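Local coordinates for succinate dehydrogenase subunit A (Mycolicibacterium smegmatis MC2 51, PDB 6LUM), which probably oxidises succinate to fumarate at its FAD and passes the electrons on to the partner subunits of the succinate dehydrogenase complex, at residues Val33-Tyr38 with Phe158-Tyr163; Phe162-Ile167 with Thr179-Tyr184. All blocks are in the same frame, centred on the assembly; numbering follows the deposited sequence.

Interaction 1 of 2, residues Val33-Tyr38 with Phe158-Tyr163; sequences VLTKLY and FFNEFY. With FAD (flavin-adenine dinucleotide), chain Y.
The carbonyl O of T35 takes a nearly straight bond from F162 N (2.6 Å, 170° at the hydrogen), and E161 N lies 2.7 Å from T35 O. Upstream, strands 33-35 and 158-160 run nearly parallel, with F159 N bonded to V33 O (2.8 Å) and T35 N to F159 O (3.2 Å). V33 lies alongside F158, its CB 3.7 Å from ring atom CD1. Beyond the strands, K36 CB sits over the centre of the Y163 ring face, 3.9 Å from the centroid and 5° off the normal. K36 has CG between its backbone N and carbonyl carbon, which sends the chain past the ring; CD then passes 3.8 Å from adenine C5A of FAD, and NZ reaches a salt bridge with E510. With an alanine in place of Y163, the K36 methylenes would probably lose the ring face they rest on, and the lysine chain would be freer to swing away from the adenine. The N160 amide stacks on the Y38 ring, planes 15° apart. Y38 OH is hydrogen-bonded to E134 and E161 OE2 salt-bridged to R74, both of subunit B. The Y163 face and E510 together thus keep K36 beside the adenine, while Y38 and E161 turn their polar ends to subunit B.

Interaction 2 of 2, residues Phe162-Ile167 with Thr179-Tyr184; sequences FYALDI and TGVIAY. With FAD (flavin-adenine dinucleotide), chain Y.
Strands 162-167 and 179-184 run antiparallel, their short axes at 137°, and the regular pairing is interrupted where L165 and D166 both face I182. The evidence is the carbonyl O of I182, which accepts from L165 N (2.8 Å) and D166 N (3.0 Å), both donors in the carbonyl plane; I182 N returns a bond to D166 O (2.8 Å) from above that carbonyl's plane. On the face shared by A164, V181 and A183, A164 CB meets V181 CG1 at 3.9 Å, and I167 CG2 comes obliquely to the other methyl, CG2, of V181. With CG1 trans to the backbone N (chi1 169°), V181 turns one branch to each of these partners. The A183 methyl lies at the edge of the F162 ring, 4.1 Å from CD2. Across the strands, L165 and Y184 lie side by side, L165 CD1 touching Y184 CB at 3.8 Å, and helix 503-527 packs against both. A164 N also makes a weak hydrogen bond to adenine N1A of FAD (3.3 Å), a backbone contact that needs no polar side chain. Together this is a beta hairpin carrying a classic beta bulge, placed at the adenine end of the cofactor site in the FAD-binding domain.

Overall arrangement
From the N terminus, strand 31-35 comes first, and interaction 1 closes a long excursion of 119 residues, more of it helix than strand, by setting strand 157-160 beside it at the edge of the parallel sheet. The chain then enters strand 162-172, and interaction 2 closes a much shorter loop of 11 residues as strand 175-185 folds back in a hairpin. The two loops follow one another, overlapping only at F162 and Y163, which serve both contacts. L34 bridges them directly: its CD1 packs on A183 CB, V181 CG1 and A164 CB. The parallel sheet of the FAD-binding domain is thereby joined to the neighbouring mixed sheet, and both contacts touch FAD around its adenosine end.

Interaction 1 of 2, residues Val33-Tyr38 with Phe158-Tyr163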
loop_
_atom_site.group_PDB
_atom_site.type_symbol
_atom_site.label_atom_id
_atom_site.label_comp_id
_atom_site.label_asym_id
_atom_site.label_seq_id
_atom_site.Cartn_x
_atom_site.Cartn_y
_atom_site.Cartn_z
ATOM N N VAL D 33 -9.700 -25.378 -0.062
ATOM C CA VAL D 33 -11.008 -25.774 0.445
ATOM C C VAL D 33 -11.862 -26.229 -0.724
ATOM O O VAL D 33 -12.002 -25.501 -1.708
ATOM C CB VAL D 33 -11.707 -24.631 1.195
ATOM C CG1 VAL D 33 -12.879 -25.157 1.955
ATOM C CG2 VAL D 33 -10.756 -23.956 2.129
ATOM N N LEU D 34 -12.425 -27.425 -0.624
ATOM C CA LEU D 34 -13.312 -27.964 -1.642
ATOM C C LEU D 34 -14.738 -27.910 -1.135
ATOM O O LEU D 34 -14.995 -28.205 0.030
ATOM C CB LEU D 34 -12.978 -29.410 -1.996
ATOM C CG LEU D 34 -11.545 -29.847 -2.229
ATOM C CD1 LEU D 34 -11.563 -31.200 -2.863
ATOM C CD2 LEU D 34 -10.849 -28.874 -3.100
ATOM N N THR D 35 -15.663 -27.555 -2.011
ATOM C CA THR D 35 -17.050 -27.410 -1.616
ATOM C C THR D 35 -17.908 -27.957 -2.741
ATOM O O THR D 35 -17.585 -27.756 -3.909
ATOM C CB THR D 35 -17.394 -25.945 -1.377
ATOM O OG1 THR D 35 -16.288 -25.284 -0.770
ATOM C CG2 THR D 35 -18.516 -25.849 -0.409
ATOM N N LYS D 36 -18.985 -28.653 -2.412
ATOM C CA LYS D 36 -19.950 -28.981 -3.448
ATOM C C LYS D 36 -20.938 -27.852 -3.667
ATOM O O LYS D 36 -21.725 -27.905 -4.613
ATOM C CB LYS D 36 -20.699 -30.260 -3.103
ATOM C CG LYS D 36 -21.786 -30.054 -2.123
ATOM C CD LYS D 36 -22.241 -31.331 -1.502
ATOM C CE LYS D 36 -23.076 -32.131 -2.420
ATOM N NZ LYS D 36 -23.570 -33.337 -1.724
ATOM N N LEU D 37 -20.896 -26.829 -2.824
ATOM C CA LEU D 37 -21.761 -25.667 -2.902
ATOM C C LEU D 37 -20.879 -24.439 -2.953
ATOM O O LEU D 37 -19.669 -24.529 -3.123
ATOM C CB LEU D 37 -22.695 -25.571 -1.695
ATOM C CG LEU D 37 -23.576 -26.761 -1.353
ATOM C CD1 LEU D 37 -23.908 -26.744 0.095
ATOM C CD2 LEU D 37 -24.826 -26.715 -2.159
ATOM N N TYR D 38 -21.487 -23.286 -2.819
ATOM C CA TYR D 38 -20.704 -22.117 -2.498
ATOM C C TYR D 38 -20.594 -22.022 -0.982
ATOM O O TYR D 38 -21.463 -22.523 -0.276
ATOM C CB TYR D 38 -21.336 -20.869 -3.092
ATOM C CG TYR D 38 -20.921 -20.684 -4.521
ATOM C CD1 TYR D 38 -21.497 -21.424 -5.526
ATOM C CD2 TYR D 38 -19.918 -19.808 -4.859
ATOM C CE1 TYR D 38 -21.102 -21.278 -6.823
ATOM C CE2 TYR D 38 -19.519 -19.655 -6.155
ATOM C CZ TYR D 38 -20.115 -20.392 -7.132
ATOM O OH TYR D 38 -19.717 -20.237 -8.432
ATOM N N PHE D 158 -10.582 -21.236 -2.753
ATOM C CA PHE D 158 -11.812 -22.009 -2.727
ATOM C C PHE D 158 -11.993 -22.693 -4.066
ATOM O O PHE D 158 -11.833 -22.063 -5.112
ATOM C CB PHE D 158 -13.019 -21.125 -2.444
ATOM C CG PHE D 158 -13.279 -20.896 -1.000
ATOM C CD1 PHE D 158 -13.811 -21.884 -0.223
ATOM C CD2 PHE D 158 -13.008 -19.683 -0.427
ATOM C CE1 PHE D 158 -14.052 -21.671 1.094
ATOM C CE2 PHE D 158 -13.249 -19.470 0.884
ATOM C CZ PHE D 158 -13.771 -20.464 1.646
ATOM N N PHE D 159 -12.329 -23.968 -4.033
ATOM C CA PHE D 159 -12.663 -24.728 -5.226
ATOM C C PHE D 159 -14.147 -25.040 -5.127
ATOM O O PHE D 159 -14.538 -26.067 -4.585
ATOM C CB PHE D 159 -11.824 -25.984 -5.327
ATOM C CG PHE D 159 -10.380 -25.722 -5.612
ATOM C CD1 PHE D 159 -9.910 -25.708 -6.903
ATOM C CD2 PHE D 159 -9.496 -25.481 -4.589
ATOM C CE1 PHE D 159 -8.603 -25.462 -7.158
ATOM C CE2 PHE D 159 -8.189 -25.231 -4.847
ATOM C CZ PHE D 159 -7.743 -25.221 -6.131
ATOM N N ASN D 160 -14.974 -24.142 -5.644
ATOM C CA ASN D 160 -16.413 -24.257 -5.479
ATOM C C ASN D 160 -16.991 -25.250 -6.467
ATOM O O ASN D 160 -16.600 -25.285 -7.632
ATOM C CB ASN D 160 -17.080 -22.903 -5.667
ATOM C CG ASN D 160 -16.498 -21.846 -4.785
ATOM O OD1 ASN D 160 -16.636 -21.897 -3.574
ATOM N ND2 ASN D 160 -15.843 -20.874 -5.384
ATOM N N GLU D 161 -17.933 -26.055 -5.990
ATOM C CA GLU D 161 -18.590 -27.087 -6.782
ATOM C C GLU D 161 -17.592 -28.142 -7.254
ATOM O O GLU D 161 -17.428 -28.403 -8.441
ATOM C CB GLU D 161 -19.365 -26.461 -7.933
ATOM C CG GLU D 161 -20.557 -25.692 -7.430
ATOM C CD GLU D 161 -21.307 -24.981 -8.515
ATOM O OE1 GLU D 161 -20.793 -24.912 -9.649
ATOM O OE2 GLU D 161 -22.424 -24.501 -8.241
ATOM N N PHE D 162 -16.933 -28.753 -6.273
ATOM C CA PHE D 162 -15.998 -29.856 -6.452
ATOM C C PHE D 162 -16.472 -30.996 -5.567
ATOM O O PHE D 162 -16.187 -31.004 -4.373
ATOM C CB PHE D 162 -14.590 -29.455 -6.050
ATOM C CG PHE D 162 -13.768 -28.896 -7.155
ATOM C CD1 PHE D 162 -14.142 -27.748 -7.797
ATOM C CD2 PHE D 162 -12.599 -29.496 -7.524
ATOM C CE1 PHE D 162 -13.377 -27.225 -8.796
ATOM C CE2 PHE D 162 -11.840 -28.971 -8.518
ATOM C CZ PHE D 162 -12.231 -27.833 -9.151
ATOM N N TYR D 163 -17.165 -31.971 -6.123
ATOM C CA TYR D 163 -17.659 -33.083 -5.320
ATOM C C TYR D 163 -16.509 -34.028 -5.031
ATOM O O TYR D 163 -16.183 -34.883 -5.847
ATOM C CB TYR D 163 -18.782 -33.812 -6.041
ATOM C CG TYR D 163 -20.039 -33.009 -6.204
ATOM C CD1 TYR D 163 -20.040 -31.827 -6.919
ATOM C CD2 TYR D 163 -21.227 -33.439 -5.661
ATOM C CE1 TYR D 163 -21.172 -31.096 -7.069
ATOM C CE2 TYR D 163 -22.368 -32.717 -5.816
ATOM C CZ TYR D 163 -22.335 -31.544 -6.518
ATOM O OH TYR D 163 -23.482 -30.808 -6.673
HETATM P PA FAD Y . -22.477 -28.132 7.141
HETATM O O1A FAD Y . -22.598 -26.668 7.487
HETATM O O2A FAD Y . -23.610 -29.078 7.461
HETATM O O5B FAD Y . -22.152 -28.252 5.568
HETATM C C5B FAD Y . -21.143 -29.145 5.101
HETATM C C4B FAD Y . -20.249 -28.421 4.103
HETATM O O4B FAD Y . -19.279 -29.328 3.572
HETATM C C3B FAD Y . -21.058 -27.867 2.940
HETATM O O3B FAD Y . -21.009 -26.434 2.956
HETATM C C2B FAD Y . -20.448 -28.463 1.678
HETATM O O2B FAD Y . -19.962 -27.466 0.770
HETATM C C1B FAD Y . -19.294 -29.341 2.141
HETATM N N9A FAD Y . -19.489 -30.728 1.649
HETATM C C8A FAD Y . -20.385 -31.614 2.124
HETATM N N7A FAD Y . -20.308 -32.793 1.456
HETATM C C5A FAD Y . -19.341 -32.670 0.527
HETATM C C6A FAD Y . -18.746 -33.537 -0.517
HETATM N N6A FAD Y . -19.179 -34.806 -0.706
HETATM N N1A FAD Y . -17.753 -33.018 -1.274
HETATM C C2A FAD Y . -17.313 -31.758 -1.097
HETATM N N3A FAD Y . -17.807 -30.917 -0.171
HETATM C C4A FAD Y . -18.806 -31.307 0.659
HETATM N N1 FAD Y . -27.274 -26.374 15.568
HETATM C C2 FAD Y . -27.258 -25.524 16.626
HETATM O O2 FAD Y . -26.316 -25.604 17.445
HETATM N N3 FAD Y . -28.213 -24.600 16.832
HETATM C C4 FAD Y . -29.252 -24.450 16.001
HETATM O O4 FAD Y . -30.125 -23.581 16.219
HETATM C C4X FAD Y . -29.346 -25.339 14.819
HETATM N N5 FAD Y . -30.363 -25.253 13.934
HETATM C C5X FAD Y . -30.421 -26.080 12.864
HETATM C C6 FAD Y . -31.477 -25.972 11.966
HETATM C C7 FAD Y . -31.544 -26.818 10.864
HETATM C C7M FAD Y . -32.690 -26.699 9.894
HETATM C C8 FAD Y . -30.486 -27.838 10.642
HETATM C C8M FAD Y . -30.561 -28.752 9.448
HETATM C C9 FAD Y . -29.428 -27.950 11.537
HETATM C C9A FAD Y . -29.361 -27.105 12.638
HETATM N N10 FAD Y . -28.291 -27.210 13.550
HETATM C C10 FAD Y . -28.263 -26.336 14.651
HETATM C "C1'" FAD Y . -27.236 -28.208 13.356
HETATM C "C2'" FAD Y . -25.908 -27.502 13.108
HETATM O "O2'" FAD Y . -26.105 -26.424 12.185
HETATM C "C3'" FAD Y . -24.871 -28.468 12.548
HETATM O "O3'" FAD Y . -24.288 -29.217 13.620
HETATM C "C4'" FAD Y . -23.776 -27.718 11.797
HETATM O "O4'" FAD Y . -24.372 -26.720 10.960
HETATM C "C5'" FAD Y . -22.947 -28.670 10.943
HETATM O "O5'" FAD Y . -22.262 -27.930 9.934
HETATM P P FAD Y . -20.833 -28.426 9.382
HETATM O O1P FAD Y . -19.864 -27.272 9.476
HETATM O O2P FAD Y . -20.503 -29.744 10.041
HETATM O O3P FAD Y . -21.136 -28.703 7.825
#

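Interaction 2 of 2, residues Phe162-Ile167 with Thr179-Tyr184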
loop_
_atom_site.group_PDB
_atom_site.type_symbol
_atom_site.label_atom_id
_atom_site.label_comp_id
_atom_site.label_asym_id
_atom_site.label_seq_id
_atom_site.Cartn_x
_atom_site.Cartn_y
_atom_site.Cartn_z
ATOM N N PHE D 162 -16.933 -28.753 -6.273
ATOM C CA PHE D 162 -15.998 -29.856 -6.452
ATOM C C PHE D 162 -16.472 -30.996 -5.567
ATOM O O PHE D 162 -16.187 -31.004 -4.373
ATOM C CB PHE D 162 -14.590 -29.455 -6.050
ATOM C CG PHE D 162 -13.768 -28.896 -7.155
ATOM C CD1 PHE D 162 -14.142 -27.748 -7.797
ATOM C CD2 PHE D 162 -12.599 -29.496 -7.524
ATOM C CE1 PHE D 162 -13.377 -27.225 -8.796
ATOM C CE2 PHE D 162 -11.840 -28.971 -8.518
ATOM C CZ PHE D 162 -12.231 -27.833 -9.151
ATOM N N TYR D 163 -17.165 -31.971 -6.123
ATOM C CA TYR D 163 -17.659 -33.083 -5.320
ATOM C C TYR D 163 -16.509 -34.028 -5.031
ATOM O O TYR D 163 -16.183 -34.883 -5.847
ATOM C CB TYR D 163 -18.782 -33.812 -6.041
ATOM C CG TYR D 163 -20.039 -33.009 -6.204
ATOM C CD1 TYR D 163 -20.040 -31.827 -6.919
ATOM C CD2 TYR D 163 -21.227 -33.439 -5.661
ATOM C CE1 TYR D 163 -21.172 -31.096 -7.069
ATOM C CE2 TYR D 163 -22.368 -32.717 -5.816
ATOM C CZ TYR D 163 -22.335 -31.544 -6.518
ATOM O OH TYR D 163 -23.482 -30.808 -6.673
ATOM N N ALA D 164 -15.894 -33.897 -3.860
ATOM C CA ALA D 164 -14.835 -34.814 -3.464
ATOM C C ALA D 164 -15.371 -36.226 -3.341
ATOM O O ALA D 164 -16.148 -36.516 -2.436
ATOM C CB ALA D 164 -14.205 -34.387 -2.145
ATOM N N LEU D 165 -14.940 -37.116 -4.230
ATOM C CA LEU D 165 -15.518 -38.445 -4.337
ATOM C C LEU D 165 -14.689 -39.537 -3.688
ATOM O O LEU D 165 -15.237 -40.599 -3.389
ATOM C CB LEU D 165 -15.737 -38.807 -5.806
ATOM C CG LEU D 165 -16.888 -38.082 -6.484
ATOM C CD1 LEU D 165 -16.981 -38.463 -7.930
ATOM C CD2 LEU D 165 -18.165 -38.407 -5.768
ATOM N N ASP D 166 -13.397 -39.328 -3.466
ATOM C CA ASP D 166 -12.616 -40.398 -2.862
ATOM C C ASP D 166 -11.378 -39.821 -2.206
ATOM O O ASP D 166 -11.003 -38.679 -2.454
ATOM C CB ASP D 166 -12.220 -41.446 -3.899
ATOM C CG ASP D 166 -12.146 -42.831 -3.320
ATOM O OD1 ASP D 166 -11.681 -43.749 -4.028
ATOM O OD2 ASP D 166 -12.556 -43.008 -2.154
ATOM N N ILE D 167 -10.748 -40.624 -1.354
ATOM C CA ILE D 167 -9.427 -40.302 -0.838
ATOM C C ILE D 167 -8.489 -41.446 -1.187
ATOM O O ILE D 167 -8.912 -42.565 -1.478
ATOM C CB ILE D 167 -9.402 -40.028 0.679
ATOM C CG1 ILE D 167 -9.655 -41.299 1.465
ATOM C CG2 ILE D 167 -10.417 -38.993 1.049
ATOM C CD1 ILE D 167 -9.820 -41.046 2.919
ATOM N N THR D 179 -2.938 -39.322 1.531
ATOM C CA THR D 179 -2.099 -38.500 0.674
ATOM C C THR D 179 -2.877 -37.572 -0.240
ATOM O O THR D 179 -2.447 -36.442 -0.463
ATOM C CB THR D 179 -1.185 -39.386 -0.172
ATOM O OG1 THR D 179 -1.976 -40.296 -0.938
ATOM C CG2 THR D 179 -0.264 -40.174 0.717
ATOM N N GLY D 180 -4.010 -38.002 -0.776
ATOM C CA GLY D 180 -4.709 -37.178 -1.739
ATOM C C GLY D 180 -6.208 -37.345 -1.678
ATOM O O GLY D 180 -6.732 -38.297 -1.103
ATOM N N VAL D 181 -6.889 -36.396 -2.308
ATOM C CA VAL D 181 -8.339 -36.370 -2.433
ATOM C C VAL D 181 -8.675 -36.306 -3.912
ATOM O O VAL D 181 -8.197 -35.415 -4.620
ATOM C CB VAL D 181 -8.949 -35.177 -1.686
ATOM C CG1 VAL D 181 -10.383 -35.027 -2.037
ATOM C CG2 VAL D 181 -8.815 -35.367 -0.213
ATOM N N ILE D 182 -9.478 -37.250 -4.382
ATOM C CA ILE D 182 -9.945 -37.282 -5.760
ATOM C C ILE D 182 -11.320 -36.639 -5.803
ATOM O O ILE D 182 -12.267 -37.142 -5.189
ATOM C CB ILE D 182 -9.991 -38.716 -6.304
ATOM C CG1 ILE D 182 -8.587 -39.280 -6.460
ATOM C CG2 ILE D 182 -10.710 -38.749 -7.614
ATOM C CD1 ILE D 182 -8.084 -40.008 -5.268
ATOM N N ALA D 183 -11.423 -35.533 -6.533
ATOM C CA ALA D 183 -12.612 -34.707 -6.619
ATOM C C ALA D 183 -13.111 -34.657 -8.053
ATOM O O ALA D 183 -12.400 -34.996 -8.993
ATOM C CB ALA D 183 -12.329 -33.290 -6.121
ATOM N N TYR D 184 -14.339 -34.191 -8.216
ATOM C CA TYR D 184 -15.011 -34.146 -9.507
ATOM C C TYR D 184 -15.541 -32.738 -9.710
ATOM O O TYR D 184 -16.471 -32.323 -9.021
ATOM C CB TYR D 184 -16.136 -35.171 -9.553
ATOM C CG TYR D 184 -17.011 -35.140 -10.775
ATOM C CD1 TYR D 184 -16.800 -36.010 -11.817
ATOM C CD2 TYR D 184 -18.072 -34.269 -10.866
ATOM C CE1 TYR D 184 -17.603 -35.996 -12.920
ATOM C CE2 TYR D 184 -18.876 -34.245 -11.968
ATOM C CZ TYR D 184 -18.640 -35.111 -12.991
ATOM O OH TYR D 184 -19.452 -35.088 -14.092
HETATM P PA FAD Y . -22.477 -28.132 7.141
HETATM O O1A FAD Y . -22.598 -26.668 7.487
HETATM O O2A FAD Y . -23.610 -29.078 7.461
HETATM O O5B FAD Y . -22.152 -28.252 5.568
HETATM C C5B FAD Y . -21.143 -29.145 5.101
HETATM C C4B FAD Y . -20.249 -28.421 4.103
HETATM O O4B FAD Y . -19.279 -29.328 3.572
HETATM C C3B FAD Y . -21.058 -27.867 2.940
HETATM O O3B FAD Y . -21.009 -26.434 2.956
HETATM C C2B FAD Y . -20.448 -28.463 1.678
HETATM O O2B FAD Y . -19.962 -27.466 0.770
HETATM C C1B FAD Y . -19.294 -29.341 2.141
HETATM N N9A FAD Y . -19.489 -30.728 1.649
HETATM C C8A FAD Y . -20.385 -31.614 2.124
HETATM N N7A FAD Y . -20.308 -32.793 1.456
HETATM C C5A FAD Y . -19.341 -32.670 0.527
HETATM C C6A FAD Y . -18.746 -33.537 -0.517
HETATM N N6A FAD Y . -19.179 -34.806 -0.706
HETATM N N1A FAD Y . -17.753 -33.018 -1.274
HETATM C C2A FAD Y . -17.313 -31.758 -1.097
HETATM N N3A FAD Y . -17.807 -30.917 -0.171
HETATM C C4A FAD Y . -18.806 -31.307 0.659
HETATM N N1 FAD Y . -27.274 -26.374 15.568
HETATM C C2 FAD Y . -27.258 -25.524 16.626
HETATM O O2 FAD Y . -26.316 -25.604 17.445
HETATM N N3 FAD Y . -28.213 -24.600 16.832
HETATM C C4 FAD Y . -29.252 -24.450 16.001
HETATM O O4 FAD Y . -30.125 -23.581 16.219
HETATM C C4X FAD Y . -29.346 -25.339 14.819
HETATM N N5 FAD Y . -30.363 -25.253 13.934
HETATM C C5X FAD Y . -30.421 -26.080 12.864
HETATM C C6 FAD Y . -31.477 -25.972 11.966
HETATM C C7 FAD Y . -31.544 -26.818 10.864
HETATM C C7M FAD Y . -32.690 -26.699 9.894
HETATM C C8 FAD Y . -30.486 -27.838 10.642
HETATM C C8M FAD Y . -30.561 -28.752 9.448
HETATM C C9 FAD Y . -29.428 -27.950 11.537
HETATM C C9A FAD Y . -29.361 -27.105 12.638
HETATM N N10 FAD Y . -28.291 -27.210 13.550
HETATM C C10 FAD Y . -28.263 -26.336 14.651
HETATM C "C1'" FAD Y . -27.236 -28.208 13.356
HETATM C "C2'" FAD Y . -25.908 -27.502 13.108
HETATM O "O2'" FAD Y . -26.105 -26.424 12.185
HETATM C "C3'" FAD Y . -24.871 -28.468 12.548
HETATM O "O3'" FAD Y . -24.288 -29.217 13.620
HETATM C "C4'" FAD Y . -23.776 -27.718 11.797
HETATM O "O4'" FAD Y . -24.372 -26.720 10.960
HETATM C "C5'" FAD Y . -22.947 -28.670 10.943
HETATM O "O5'" FAD Y . -22.262 -27.930 9.934
HETATM P P FAD Y . -20.833 -28.426 9.382
HETATM O O1P FAD Y . -19.864 -27.272 9.476
HETATM O O2P FAD Y . -20.503 -29.744 10.041
HETATM O O3P FAD Y . -21.136 -28.703 7.825
#